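Local coordinates for protein transcriptional regulator, LYSR family (Neisseria meningitidis, PDB 4AB6) that probably controls transcription of methionine-biosynthesis genes as a MetR-like DNA-binding regulator of the LysR family, represented here by its regulatory domain alone, at residues L54-D59 and R189-D194; E15-F20 and T110-D115; A142-V147 and G168-R173; T99-I104 and K128-P133. The protein carries 2 engineered substitutions. One frame throughout, in Å; residues are numbered along the deposited sequence.

Contact 1 (L54-D59 and R189-D194); sequences LQHRAD and RTEDTD
The guanidinium of Arg189 lies flat against the His56 ring, centres 4.1 Å apart and planes 22° apart, while acceptors take up its edge. His56 ND1 stands over the middle of the guanidinium, and Arg189 CD covers one face of the imidazole. A bend at chi3 (-63°) turns the arginine head beneath the ring. Arg189 NH1 donates to Ala58 O at 2.8 Å, in that carbonyl's plane, and also to Leu53 O. Arg189 NH2 reaches Asp59 OD1 at 3.1 Å in a nearly straight bond (165°) that uses the anti lone pair. The same Arg189 NH2 pairs with Asp192 OD2 at 2.9 Å. Arginine suits this place because it can stack by its face and donate from its edge at once; the carboxylates of Asp59, Asp192 and Glu191 (OE1 against NE) probably offset its buried charge. A water donates to Glu191 OE2 (water O to OE2 2.8 Å) and also hydrogen-bonds His56 NE2. This salt-bridge network ties two loops of the LysR regulatory domain: one follows helix 49-54, closed by His56 in a Schellman motif, the other follows strand 180-189, and Arg11 of strand 9-14 also holds Asp59.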
loop_
_atom_site.group_PDB
_atom_site.type_symbol
_atom_site.label_atom_id
_atom_site.label_comp_id
_atom_site.label_asym_id
_atom_site.label_seq_id
_atom_site.Cartn_x
_atom_site.Cartn_y
_atom_site.Cartn_z
ATOM N N LEU A 54 -24.206 -6.548 -7.686
ATOM C CA LEU A 54 -25.660 -6.421 -7.766
ATOM C C LEU A 54 -26.104 -5.033 -8.199
ATOM O O LEU A 54 -27.130 -4.904 -8.862
ATOM C CB LEU A 54 -26.305 -6.816 -6.423
ATOM C CG LEU A 54 -26.075 -8.273 -5.974
ATOM C CD1 LEU A 54 -26.572 -8.486 -4.576
ATOM C CD2 LEU A 54 -26.717 -9.280 -6.939
ATOM N N GLN A 55 -25.311 -4.004 -7.847
ATOM C CA GLN A 55 -25.544 -2.602 -8.203
ATOM C C GLN A 55 -24.981 -2.256 -9.597
ATOM O O GLN A 55 -25.138 -1.118 -10.042
ATOM C CB GLN A 55 -24.940 -1.679 -7.139
ATOM C CG GLN A 55 -25.727 -1.632 -5.823
ATOM C CD GLN A 55 -24.983 -0.907 -4.720
ATOM O OE1 GLN A 55 -24.931 -1.352 -3.570
ATOM N NE2 GLN A 55 -24.374 0.230 -5.038
ATOM N N HIS A 56 -24.342 -3.242 -10.282
ATOM C CA HIS A 56 -23.715 -3.119 -11.606
ATOM C C HIS A 56 -22.596 -2.066 -11.623
ATOM O O HIS A 56 -22.412 -1.341 -12.605
ATOM C CB HIS A 56 -24.755 -2.893 -12.722
ATOM C CG HIS A 56 -25.575 -4.105 -13.033
ATOM N ND1 HIS A 56 -25.377 -4.825 -14.195
ATOM C CD2 HIS A 56 -26.583 -4.674 -12.331
ATOM C CE1 HIS A 56 -26.260 -5.807 -14.162
ATOM N NE2 HIS A 56 -27.006 -5.758 -13.056
ATOM N N ARG A 57 -21.844 -2.008 -10.513
ATOM C CA ARG A 57 -20.718 -1.107 -10.299
ATOM C C ARG A 57 -19.395 -1.853 -10.505
ATOM O O ARG A 57 -18.381 -1.227 -10.827
ATOM C CB ARG A 57 -20.777 -0.512 -8.895
ATOM C CG ARG A 57 -22.022 0.336 -8.655
ATOM C CD ARG A 57 -21.703 1.817 -8.602
ATOM N NE ARG A 57 -20.978 2.169 -7.379
ATOM C CZ ARG A 57 -21.559 2.481 -6.223
ATOM N NH1 ARG A 57 -22.881 2.493 -6.118
ATOM N NH2 ARG A 57 -20.820 2.784 -5.160
ATOM N N ALA A 58 -19.412 -3.186 -10.320
ATOM C CA ALA A 58 -18.282 -4.090 -10.506
ATOM C C ALA A 58 -18.713 -5.265 -11.368
ATOM O O ALA A 58 -19.901 -5.601 -11.395
ATOM C CB ALA A 58 -17.793 -4.590 -9.159
ATOM N N ASP A 59 -17.754 -5.892 -12.072
ATOM C CA ASP A 59 -18.018 -7.031 -12.955
ATOM C C ASP A 59 -17.449 -8.334 -12.404
ATOM O O ASP A 59 -17.922 -9.413 -12.763
ATOM C CB ASP A 59 -17.544 -6.739 -14.385
ATOM C CG ASP A 59 -18.125 -5.458 -14.947
ATOM O OD1 ASP A 59 -19.368 -5.311 -14.931
ATOM O OD2 ASP A 59 -17.336 -4.580 -15.349
ATOM N N ARG A 189 -21.824 -11.966 -11.658
ATOM C CA ARG A 189 -23.270 -12.109 -11.826
ATOM C C ARG A 189 -23.544 -13.326 -12.701
ATOM O O ARG A 189 -22.781 -13.600 -13.628
ATOM C CB ARG A 189 -23.889 -10.867 -12.479
ATOM C CG ARG A 189 -23.849 -9.609 -11.606
ATOM C CD ARG A 189 -24.453 -8.412 -12.310
ATOM N NE ARG A 189 -23.711 -8.030 -13.514
ATOM C CZ ARG A 189 -22.682 -7.191 -13.524
ATOM N NH1 ARG A 189 -22.260 -6.637 -12.394
ATOM N NH2 ARG A 189 -22.069 -6.897 -14.660
ATOM N N THR A 190 -24.641 -14.048 -12.409
ATOM C CA THR A 190 -25.075 -15.245 -13.139
ATOM C C THR A 190 -25.168 -15.007 -14.661
ATOM O O THR A 190 -24.758 -15.866 -15.439
ATOM C CB THR A 190 -26.335 -15.843 -12.487
ATOM O OG1 THR A 190 -27.282 -14.811 -12.179
ATOM C CG2 THR A 190 -26.018 -16.629 -11.215
ATOM N N GLU A 191 -25.655 -13.812 -15.059
ATOM C CA GLU A 191 -25.798 -13.338 -16.446
ATOM C C GLU A 191 -24.469 -13.302 -17.220
ATOM O O GLU A 191 -24.468 -13.496 -18.432
ATOM C CB GLU A 191 -26.492 -11.951 -16.496
ATOM C CG GLU A 191 -26.220 -11.063 -15.289
ATOM C CD GLU A 191 -26.466 -9.572 -15.435
ATOM O OE1 GLU A 191 -25.743 -8.920 -16.225
ATOM O OE2 GLU A 191 -27.317 -9.041 -14.686
ATOM N N ASP A 192 -23.355 -13.059 -16.519
ATOM C CA ASP A 192 -22.009 -12.966 -17.082
ATOM C C ASP A 192 -21.214 -14.289 -17.042
ATOM O O ASP A 192 -20.012 -14.285 -17.326
ATOM C CB ASP A 192 -21.234 -11.822 -16.391
ATOM C CG ASP A 192 -21.911 -10.460 -16.414
ATOM O OD1 ASP A 192 -22.648 -10.178 -17.379
ATOM O OD2 ASP A 192 -21.674 -9.665 -15.485
ATOM N N THR A 193 -21.878 -15.421 -16.727
ATOM C CA THR A 193 -21.213 -16.734 -16.676
ATOM C C THR A 193 -20.925 -17.310 -18.069
ATOM O O THR A 193 -20.240 -18.331 -18.190
ATOM C CB THR A 193 -21.929 -17.707 -15.746
ATOM O OG1 THR A 193 -23.255 -17.915 -16.211
ATOM C CG2 THR A 193 -21.954 -17.238 -14.311
ATOM N N ASP A 194 -21.461 -16.642 -19.115
ATOM C CA ASP A 194 -21.257 -16.970 -20.526
ATOM C C ASP A 194 -20.019 -16.236 -21.099
ATOM O O ASP A 194 -19.573 -16.578 -22.197
ATOM C CB ASP A 194 -22.528 -16.673 -21.359
ATOM C CG ASP A 194 -23.172 -15.306 -21.171
ATOM O OD1 ASP A 194 -22.574 -14.450 -20.483
ATOM O OD2 ASP A 194 -24.284 -15.098 -21.698
HETATM O O HOH W 1 -29.204 -7.689 -13.205
#

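Contact 2 (E15-F20 and T110-D115); sequences ESHTSF and TYPVPD. Engineered in segment 15-20: Ser16 (natural residue Cys), Ser19 (natural residue Cys).
His17 and Tyr111 bury most of the surface here, each presenting a flat face to the other. Their rings are almost parallel, at 6°, but slid so far apart that they barely overlap, with centroids 4.7 Å from each other. What fills the offset is aliphatic: His17 CB stands over the tyrosine face, 3.8 Å from the centroid of the Tyr111 ring, and Tyr111 CB in return covers the imidazole, 3.9 Å from the centroid of the His17 ring. The pair is thus a reciprocal CH-pi arrangement more than a true stack, the two side chains running past one another in opposite directions. Imidazole and phenol suit it because each flat ring can receive the other's CB over a face. A valine methyl suits the imidazole edge: Val113 CG1 lies in the ring plane 3.6 Å from His17 NE2, set beside its own backbone N by a chi1 of -77°. At the far end of the tyrosine, Thr18 turns its methyl CG2 toward Tyr111 OH, and that hydroxyl is hydrogen-bonded with Thr140 OG1. The other branch, Thr18 OG1, shares a hydrogen bond with OG of the engineered Ser16 at 2.9 Å. Pro112 centres an inverse gamma turn that lets Tyr111 and Val113 both face His17. Within the LysR regulatory domain, this contact joins the loop from strand 9-14 into helix 20-33 with the loop from strand 108-110 toward helix 119-125, while strand 154-157 packs on Thr18 and Tyr111.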
loop_
_atom_site.group_PDB
_atom_site.type_symbol
_atom_site.label_atom_id
_atom_site.label_comp_id
_atom_site.label_asym_id
_atom_site.label_seq_id
_atom_site.Cartn_x
_atom_site.Cartn_y
_atom_site.Cartn_z
ATOM N N GLU A 15 -12.071 -7.269 -1.814
ATOM C CA GLU A 15 -12.330 -7.283 -0.372
ATOM C C GLU A 15 -11.127 -6.943 0.493
ATOM O O GLU A 15 -11.259 -6.111 1.396
ATOM C CB GLU A 15 -12.919 -8.653 0.041
ATOM C CG GLU A 15 -13.450 -8.705 1.461
ATOM C CD GLU A 15 -13.872 -10.065 1.962
ATOM O OE1 GLU A 15 -14.634 -10.747 1.245
ATOM O OE2 GLU A 15 -13.503 -10.416 3.105
ATOM N N SER A 16 -9.969 -7.614 0.250
ATOM C CA SER A 16 -8.751 -7.425 1.035
ATOM C C SER A 16 -7.658 -6.678 0.286
ATOM O O SER A 16 -7.497 -6.851 -0.916
ATOM C CB SER A 16 -8.228 -8.761 1.544
ATOM O OG SER A 16 -7.226 -8.558 2.524
ATOM N N HIS A 17 -6.896 -5.854 1.001
ATOM C CA HIS A 17 -5.779 -5.079 0.462
ATOM C C HIS A 17 -4.641 -6.015 0.009
ATOM O O HIS A 17 -3.903 -5.671 -0.914
ATOM C CB HIS A 17 -5.270 -4.079 1.514
ATOM C CG HIS A 17 -6.278 -3.038 1.924
ATOM N ND1 HIS A 17 -6.046 -1.691 1.724
ATOM C CD2 HIS A 17 -7.477 -3.183 2.543
ATOM C CE1 HIS A 17 -7.106 -1.065 2.220
ATOM N NE2 HIS A 17 -7.996 -1.919 2.720
ATOM N N THR A 18 -4.515 -7.201 0.648
ATOM C CA THR A 18 -3.497 -8.214 0.328
ATOM C C THR A 18 -3.637 -8.786 -1.082
ATOM O O THR A 18 -2.623 -9.124 -1.695
ATOM C CB THR A 18 -3.482 -9.347 1.359
ATOM O OG1 THR A 18 -4.799 -9.866 1.535
ATOM C CG2 THR A 18 -2.916 -8.918 2.685
ATOM N N SER A 19 -4.885 -8.888 -1.602
ATOM C CA SER A 19 -5.175 -9.437 -2.931
ATOM C C SER A 19 -4.455 -8.719 -4.055
ATOM O O SER A 19 -4.049 -9.367 -5.015
ATOM C CB SER A 19 -6.673 -9.484 -3.196
ATOM O OG SER A 19 -7.337 -9.941 -2.026
ATOM N N PHE A 20 -4.252 -7.396 -3.908
ATOM C CA PHE A 20 -3.566 -6.522 -4.867
ATOM C C PHE A 20 -2.169 -7.016 -5.253
ATOM O O PHE A 20 -1.798 -6.897 -6.419
ATOM C CB PHE A 20 -3.499 -5.087 -4.340
ATOM C CG PHE A 20 -4.771 -4.295 -4.505
ATOM C CD1 PHE A 20 -5.757 -4.317 -3.523
ATOM C CD2 PHE A 20 -4.974 -3.498 -5.626
ATOM C CE1 PHE A 20 -6.936 -3.581 -3.674
ATOM C CE2 PHE A 20 -6.152 -2.758 -5.767
ATOM C CZ PHE A 20 -7.125 -2.805 -4.788
ATOM N N THR A 110 -4.983 -3.546 11.853
ATOM C CA THR A 110 -5.679 -4.056 10.673
ATOM C C THR A 110 -5.744 -2.980 9.592
ATOM O O THR A 110 -5.396 -1.819 9.850
ATOM C CB THR A 110 -7.119 -4.515 11.029
ATOM O OG1 THR A 110 -7.919 -3.400 11.440
ATOM C CG2 THR A 110 -7.167 -5.637 12.064
ATOM N N TYR A 111 -6.242 -3.353 8.393
ATOM C CA TYR A 111 -6.477 -2.420 7.289
ATOM C C TYR A 111 -7.720 -1.599 7.657
ATOM O O TYR A 111 -8.528 -2.097 8.446
ATOM C CB TYR A 111 -6.689 -3.176 5.969
ATOM C CG TYR A 111 -5.490 -3.985 5.529
ATOM C CD1 TYR A 111 -4.338 -3.367 5.062
ATOM C CD2 TYR A 111 -5.512 -5.373 5.577
ATOM C CE1 TYR A 111 -3.231 -4.108 4.662
ATOM C CE2 TYR A 111 -4.403 -6.127 5.195
ATOM C CZ TYR A 111 -3.265 -5.490 4.739
ATOM O OH TYR A 111 -2.179 -6.230 4.357
ATOM N N PRO A 112 -7.899 -0.341 7.175
ATOM C CA PRO A 112 -9.102 0.411 7.567
ATOM C C PRO A 112 -10.344 -0.097 6.841
ATOM O O PRO A 112 -10.792 0.477 5.850
ATOM C CB PRO A 112 -8.743 1.869 7.259
ATOM C CG PRO A 112 -7.641 1.811 6.293
ATOM C CD PRO A 112 -7.056 0.434 6.243
ATOM N N VAL A 113 -10.878 -1.219 7.354
ATOM C CA VAL A 113 -12.014 -1.975 6.817
ATOM C C VAL A 113 -12.852 -2.546 8.012
ATOM O O VAL A 113 -12.266 -2.778 9.073
ATOM C CB VAL A 113 -11.482 -3.096 5.876
ATOM C CG1 VAL A 113 -11.053 -2.539 4.522
ATOM C CG2 VAL A 113 -10.338 -3.871 6.529
ATOM N N PRO A 114 -14.191 -2.754 7.907
ATOM C CA PRO A 114 -14.928 -3.298 9.065
ATOM C C PRO A 114 -14.701 -4.795 9.256
ATOM O O PRO A 114 -14.359 -5.476 8.295
ATOM C CB PRO A 114 -16.403 -2.975 8.758
ATOM C CG PRO A 114 -16.418 -2.285 7.409
ATOM C CD PRO A 114 -15.093 -2.533 6.759
ATOM N N ASP A 115 -14.912 -5.305 10.490
ATOM C CA ASP A 115 -14.731 -6.711 10.903
ATOM C C ASP A 115 -15.370 -7.770 9.994
ATOM O O ASP A 115 -14.921 -8.918 9.984
ATOM C CB ASP A 115 -15.181 -6.906 12.358
ATOM C CG ASP A 115 -14.356 -6.139 13.372
ATOM O OD1 ASP A 115 -13.281 -5.604 12.992
ATOM O OD2 ASP A 115 -14.767 -6.089 14.550
#

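Contact 3 (A142-V147 and G168-R173)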
loop_
_atom_site.group_PDB
_atom_site.type_symbol
_atom_site.label_atom_id
_atom_site.label_comp_id
_atom_site.label_asym_id
_atom_site.label_seq_id
_atom_site.Cartn_x
_atom_site.Cartn_y
_atom_site.Cartn_z
ATOM N N ALA A 142 3.717 -0.820 6.322
ATOM C CA ALA A 142 3.473 -0.019 7.510
ATOM C C ALA A 142 2.986 -0.832 8.709
ATOM O O ALA A 142 3.351 -0.496 9.835
ATOM C CB ALA A 142 2.515 1.113 7.199
ATOM N N ILE A 143 2.184 -1.897 8.480
ATOM C CA ILE A 143 1.688 -2.783 9.539
ATOM C C ILE A 143 2.866 -3.528 10.165
ATOM O O ILE A 143 2.973 -3.556 11.387
ATOM C CB ILE A 143 0.552 -3.727 9.043
ATOM C CG1 ILE A 143 -0.764 -2.931 8.820
ATOM C CG2 ILE A 143 0.335 -4.916 10.011
ATOM C CD1 ILE A 143 -1.812 -3.615 7.981
ATOM N N ILE A 144 3.776 -4.074 9.327
ATOM C CA ILE A 144 4.977 -4.787 9.772
ATOM C C ILE A 144 5.855 -3.947 10.712
ATOM O O ILE A 144 6.307 -4.483 11.722
ATOM C CB ILE A 144 5.745 -5.479 8.587
ATOM C CG1 ILE A 144 5.199 -6.895 8.335
ATOM C CG2 ILE A 144 7.258 -5.561 8.813
ATOM C CD1 ILE A 144 4.061 -6.989 7.413
ATOM N N GLN A 145 6.072 -2.648 10.413
ATOM C CA GLN A 145 6.923 -1.829 11.285
ATOM C C GLN A 145 6.229 -1.351 12.546
ATOM O O GLN A 145 6.900 -1.142 13.554
ATOM C CB GLN A 145 7.677 -0.715 10.557
ATOM C CG GLN A 145 8.523 -1.181 9.368
ATOM C CD GLN A 145 9.690 -2.091 9.662
ATOM O OE1 GLN A 145 10.481 -1.873 10.588
ATOM N NE2 GLN A 145 9.873 -3.082 8.802
ATOM N N LEU A 146 4.891 -1.234 12.516
ATOM C CA LEU A 146 4.114 -0.878 13.700
ATOM C C LEU A 146 4.187 -2.043 14.692
ATOM O O LEU A 146 4.439 -1.824 15.876
ATOM C CB LEU A 146 2.655 -0.557 13.345
ATOM C CG LEU A 146 2.353 0.853 12.831
ATOM C CD1 LEU A 146 0.951 0.932 12.264
ATOM C CD2 LEU A 146 2.528 1.917 13.925
ATOM N N VAL A 147 4.040 -3.283 14.178
ATOM C CA VAL A 147 4.110 -4.526 14.948
ATOM C C VAL A 147 5.525 -4.710 15.532
ATOM O O VAL A 147 5.655 -4.937 16.738
ATOM C CB VAL A 147 3.627 -5.740 14.106
ATOM C CG1 VAL A 147 3.869 -7.050 14.830
ATOM C CG2 VAL A 147 2.149 -5.607 13.740
ATOM N N GLY A 168 13.940 -10.526 10.339
ATOM C CA GLY A 168 13.865 -10.504 11.796
ATOM C C GLY A 168 13.039 -9.388 12.394
ATOM O O GLY A 168 13.194 -9.089 13.582
ATOM N N TYR A 169 12.147 -8.771 11.602
ATOM C CA TYR A 169 11.277 -7.688 12.067
ATOM C C TYR A 169 10.190 -8.222 12.992
ATOM O O TYR A 169 9.950 -7.660 14.063
ATOM C CB TYR A 169 10.590 -6.969 10.891
ATOM C CG TYR A 169 11.481 -6.347 9.835
ATOM C CD1 TYR A 169 12.657 -5.685 10.187
ATOM C CD2 TYR A 169 11.085 -6.300 8.504
ATOM C CE1 TYR A 169 13.455 -5.071 9.219
ATOM C CE2 TYR A 169 11.869 -5.678 7.531
ATOM C CZ TYR A 169 13.048 -5.060 7.895
ATOM O OH TYR A 169 13.797 -4.443 6.932
ATOM N N VAL A 170 9.496 -9.286 12.546
ATOM C CA VAL A 170 8.382 -9.906 13.257
ATOM C C VAL A 170 8.500 -11.431 13.300
ATOM O O VAL A 170 9.209 -12.023 12.483
ATOM C CB VAL A 170 7.015 -9.471 12.654
ATOM C CG1 VAL A 170 6.758 -7.986 12.869
ATOM C CG2 VAL A 170 6.902 -9.836 11.172
ATOM N N VAL A 171 7.778 -12.057 14.239
ATOM C CA VAL A 171 7.702 -13.511 14.359
ATOM C C VAL A 171 6.271 -13.940 14.040
ATOM O O VAL A 171 5.335 -13.268 14.469
ATOM C CB VAL A 171 8.266 -14.108 15.694
ATOM C CG1 VAL A 171 9.774 -13.909 15.796
ATOM C CG2 VAL A 171 7.562 -13.554 16.933
ATOM N N HIS A 172 6.096 -14.963 13.199
ATOM C CA HIS A 172 4.748 -15.411 12.847
ATOM C C HIS A 172 4.298 -16.522 13.795
ATOM O O HIS A 172 5.138 -17.270 14.311
ATOM C CB HIS A 172 4.655 -15.843 11.382
ATOM C CG HIS A 172 5.224 -17.195 11.111
ATOM N ND1 HIS A 172 4.412 -18.310 11.015
ATOM C CD2 HIS A 172 6.511 -17.576 10.969
ATOM C CE1 HIS A 172 5.223 -19.322 10.779
ATOM N NE2 HIS A 172 6.494 -18.927 10.734
ATOM N N ARG A 173 2.987 -16.613 14.054
ATOM C CA ARG A 173 2.429 -17.609 14.968
ATOM C C ARG A 173 1.095 -18.151 14.485
ATOM O O ARG A 173 0.321 -17.416 13.865
ATOM C CB ARG A 173 2.238 -17.005 16.375
ATOM C CG ARG A 173 3.506 -16.538 17.083
ATOM C CD ARG A 173 4.271 -17.681 17.701
ATOM N NE ARG A 173 5.539 -17.222 18.261
ATOM C CZ ARG A 173 6.727 -17.465 17.718
ATOM N NH1 ARG A 173 6.822 -18.194 16.611
ATOM N NH2 ARG A 173 7.829 -16.999 18.286
#
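Val147 N donates to Ile143 O at 3.0 Å, a bond of helix 140-148, whose Val147 side chain faces Val170. In this alpha/beta regulatory domain, of the periplasmic-binding-protein type, the helix packs on the chain that leads from helix 158-165 into strand 171-175. No hydrogen bond crosses between the segments; the contact is built from branched aliphatic side chains, one tyrosine and a glutamine amide. Val147 CG1, anti to the backbone N (chi1 172°), meets Val170 CG1 at 3.6 Å, the two valines crossing at about a right angle. Val170 CG1 also lies against the Ile144 carbonyl oxygen. Compact beta-branched residues suit this buried position, where strand 72-86 touches Val147 and strand 154-157 touches both Val147 and Ile144. One turn earlier on the helix, Ile144 CG2 packs on Tyr169 CD2 at 3.9 Å, and Tyr164 of helix 158-165 adjoins both. The second subunit of the dimer closes over this end, its Met24 packing on Gln145 and its Gly28 on Tyr169. Gln145, its chain bent at chi2, turns its amide nearly upright on the tyrosine ring, planes 83° apart, so that Gln145 NE2 hangs over one face, 3.5 Å from Tyr169 CD2.

Contact 4 (T99-I104 and K128-P133)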
loop_
_atom_site.group_PDB
_atom_site.type_symbol
_atom_site.label_atom_id
_atom_site.label_comp_id
_atom_site.label_asym_id
_atom_site.label_seq_id
_atom_site.Cartn_x
_atom_site.Cartn_y
_atom_site.Cartn_z
ATOM N N THR A 99 -4.471 -17.956 20.988
ATOM C CA THR A 99 -5.906 -18.168 21.186
ATOM C C THR A 99 -6.629 -16.825 21.053
ATOM O O THR A 99 -5.974 -15.777 21.076
ATOM C CB THR A 99 -6.201 -18.828 22.551
ATOM O OG1 THR A 99 -5.617 -18.062 23.605
ATOM C CG2 THR A 99 -5.738 -20.276 22.618
ATOM N N ALA A 100 -7.966 -16.853 20.918
ATOM C CA ALA A 100 -8.813 -15.660 20.826
ATOM C C ALA A 100 -8.511 -14.703 21.990
ATOM O O ALA A 100 -8.350 -13.499 21.781
ATOM C CB ALA A 100 -10.278 -16.070 20.853
ATOM N N GLU A 101 -8.374 -15.272 23.202
ATOM C CA GLU A 101 -8.109 -14.591 24.471
ATOM C C GLU A 101 -6.746 -13.901 24.529
ATOM O O GLU A 101 -6.581 -12.961 25.309
ATOM C CB GLU A 101 -8.294 -15.554 25.646
ATOM C CG GLU A 101 -9.671 -16.198 25.701
ATOM C CD GLU A 101 -9.892 -17.405 24.804
ATOM O OE1 GLU A 101 -8.983 -18.261 24.691
ATOM O OE2 GLU A 101 -10.988 -17.494 24.209
ATOM N N ASP A 102 -5.778 -14.346 23.697
ATOM C CA ASP A 102 -4.447 -13.741 23.624
ATOM C C ASP A 102 -4.481 -12.344 22.977
ATOM O O ASP A 102 -3.570 -11.542 23.203
ATOM C CB ASP A 102 -3.459 -14.679 22.917
ATOM C CG ASP A 102 -3.139 -15.942 23.696
ATOM O OD1 ASP A 102 -2.834 -15.833 24.907
ATOM O OD2 ASP A 102 -3.143 -17.035 23.086
ATOM N N PHE A 103 -5.558 -12.050 22.210
ATOM C CA PHE A 103 -5.794 -10.764 21.554
ATOM C C PHE A 103 -6.325 -9.690 22.517
ATOM O O PHE A 103 -6.266 -8.505 22.182
ATOM C CB PHE A 103 -6.704 -10.935 20.328
ATOM C CG PHE A 103 -5.992 -11.550 19.144
ATOM C CD1 PHE A 103 -5.944 -12.933 18.978
ATOM C CD2 PHE A 103 -5.334 -10.752 18.214
ATOM C CE1 PHE A 103 -5.252 -13.503 17.899
ATOM C CE2 PHE A 103 -4.637 -11.327 17.150
ATOM C CZ PHE A 103 -4.599 -12.695 16.999
ATOM N N ILE A 104 -6.813 -10.100 23.711
ATOM C CA ILE A 104 -7.310 -9.199 24.764
ATOM C C ILE A 104 -6.107 -8.466 25.384
ATOM O O ILE A 104 -5.087 -9.097 25.694
ATOM C CB ILE A 104 -8.108 -9.941 25.885
ATOM C CG1 ILE A 104 -9.250 -10.800 25.349
ATOM C CG2 ILE A 104 -8.550 -8.998 27.018
ATOM C CD1 ILE A 104 -9.796 -11.857 26.305
ATOM N N LYS A 128 -16.324 -14.887 20.261
ATOM C CA LYS A 128 -15.830 -15.079 21.627
ATOM C C LYS A 128 -16.022 -13.838 22.521
ATOM O O LYS A 128 -15.592 -13.859 23.685
ATOM C CB LYS A 128 -14.358 -15.550 21.602
ATOM C CG LYS A 128 -14.054 -16.622 22.643
ATOM C CD LYS A 128 -13.566 -17.910 22.003
ATOM C CE LYS A 128 -13.622 -19.058 22.977
ATOM N NZ LYS A 128 -12.548 -20.050 22.709
ATOM N N ASN A 129 -16.691 -12.774 21.990
ATOM C CA ASN A 129 -16.969 -11.493 22.670
ATOM C C ASN A 129 -15.664 -10.719 22.970
ATOM O O ASN A 129 -15.488 -10.158 24.056
ATOM C CB ASN A 129 -17.855 -11.707 23.924
ATOM C CG ASN A 129 -18.614 -10.490 24.398
ATOM O OD1 ASN A 129 -19.429 -9.907 23.676
ATOM N ND2 ASN A 129 -18.400 -10.127 25.654
ATOM N N ILE A 130 -14.751 -10.693 21.979
ATOM C CA ILE A 130 -13.436 -10.051 22.072
ATOM C C ILE A 130 -13.315 -8.872 21.095
ATOM O O ILE A 130 -13.397 -9.054 19.878
ATOM C CB ILE A 130 -12.285 -11.093 21.915
ATOM C CG1 ILE A 130 -12.491 -12.306 22.863
ATOM C CG2 ILE A 130 -10.888 -10.442 22.048
ATOM C CD1 ILE A 130 -11.543 -13.310 22.820
ATOM N N ASN A 131 -13.117 -7.662 21.642
ATOM C CA ASN A 131 -12.980 -6.431 20.864
ATOM C C ASN A 131 -11.799 -5.570 21.354
ATOM O O ASN A 131 -12.006 -4.615 22.114
ATOM C CB ASN A 131 -14.291 -5.635 20.860
ATOM C CG ASN A 131 -14.458 -4.730 19.661
ATOM O OD1 ASN A 131 -13.528 -4.060 19.184
ATOM N ND2 ASN A 131 -15.669 -4.679 19.156
ATOM N N PRO A 132 -10.556 -5.877 20.918
ATOM C CA PRO A 132 -9.405 -5.074 21.368
ATOM C C PRO A 132 -9.324 -3.690 20.692
ATOM O O PRO A 132 -9.928 -3.525 19.627
ATOM C CB PRO A 132 -8.216 -5.960 20.988
ATOM C CG PRO A 132 -8.675 -6.716 19.799
ATOM C CD PRO A 132 -10.127 -6.985 20.035
ATOM N N PRO A 133 -8.590 -2.686 21.256
ATOM C CA PRO A 133 -8.478 -1.381 20.569
ATOM C C PRO A 133 -7.818 -1.547 19.202
ATOM O O PRO A 133 -6.831 -2.274 19.076
ATOM C CB PRO A 133 -7.609 -0.541 21.519
ATOM C CG PRO A 133 -7.669 -1.237 22.818
ATOM C CD PRO A 133 -7.797 -2.691 22.500
#
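Lys128 opens its segment by laying its aliphatic chain along residues 100-101: its CD is 3.9 Å from Ala100 CB, and its chain, bent at chi2 and chi4, carries the ammonium group to the carboxylate of Glu101. There Lys128 NZ meets Glu101 OE2 at 3.3 Å, a salt bridge whose hydrogen bond is weak. Glu101 reaches back by a turn at chi2 (82°), so the two charged chains cross at an exposed margin. Asn129 comes next, with the positive phi of the C-prime residue in the Schellman motif that ends helix 119-125; asparagine tolerates that conformation better than most residues. Ile130 then points inward and buries more surface than any other residue here. Its two branches divide the work: Ile130 CD1, at the end of an extended chain (chi2 180°), rests 3.6 Å from Ala100 CB, while Ile130 CG2 meets Ile104 CG1 at 3.7 Å. Alanine suits the position opposite because its small side chain lets the isoleucine come close to the 3-10 backbone of residues 100-102. Pro132 sets its CB 3.4 Å from Phe103 O, while the phenylalanine ring leads away toward Leu108, Leu120 and Leu125. The contact thus joins the loop after strand 97-98 to the loop leading into strand 134-136 of the regulatory domain. Its chemistry implies that cohesion comes mainly from the apolar contacts of Ile130, with the loose Lys128 pair probably adding a modest electrostatic contribution at the exposed margin.

Contacts 1 and 4 lie about 21 Å from the centre of the chain and on opposite sides of it, whereas contact 2 sits near the middle, about 7 Å away. Contact 1 is a buried charge network; contact 4 is a partly buried apolar patch with one weak salt bridge. Contacts 2 and 3 have no hydrogen bond between their segments: contact 2 relies on aromatic and aliphatic packing, and contact 3, buried about 17 Å from the chain centre, adds a glutamine amide over its tyrosine. These two touch directly, Tyr111 CE1 lying 3.6 Å from Ile143 CD1, and both reach the second subunit, unlike contacts 1 and 4. Strand 108-110 and helix 119-125 flank segments of both contacts 2 and 4.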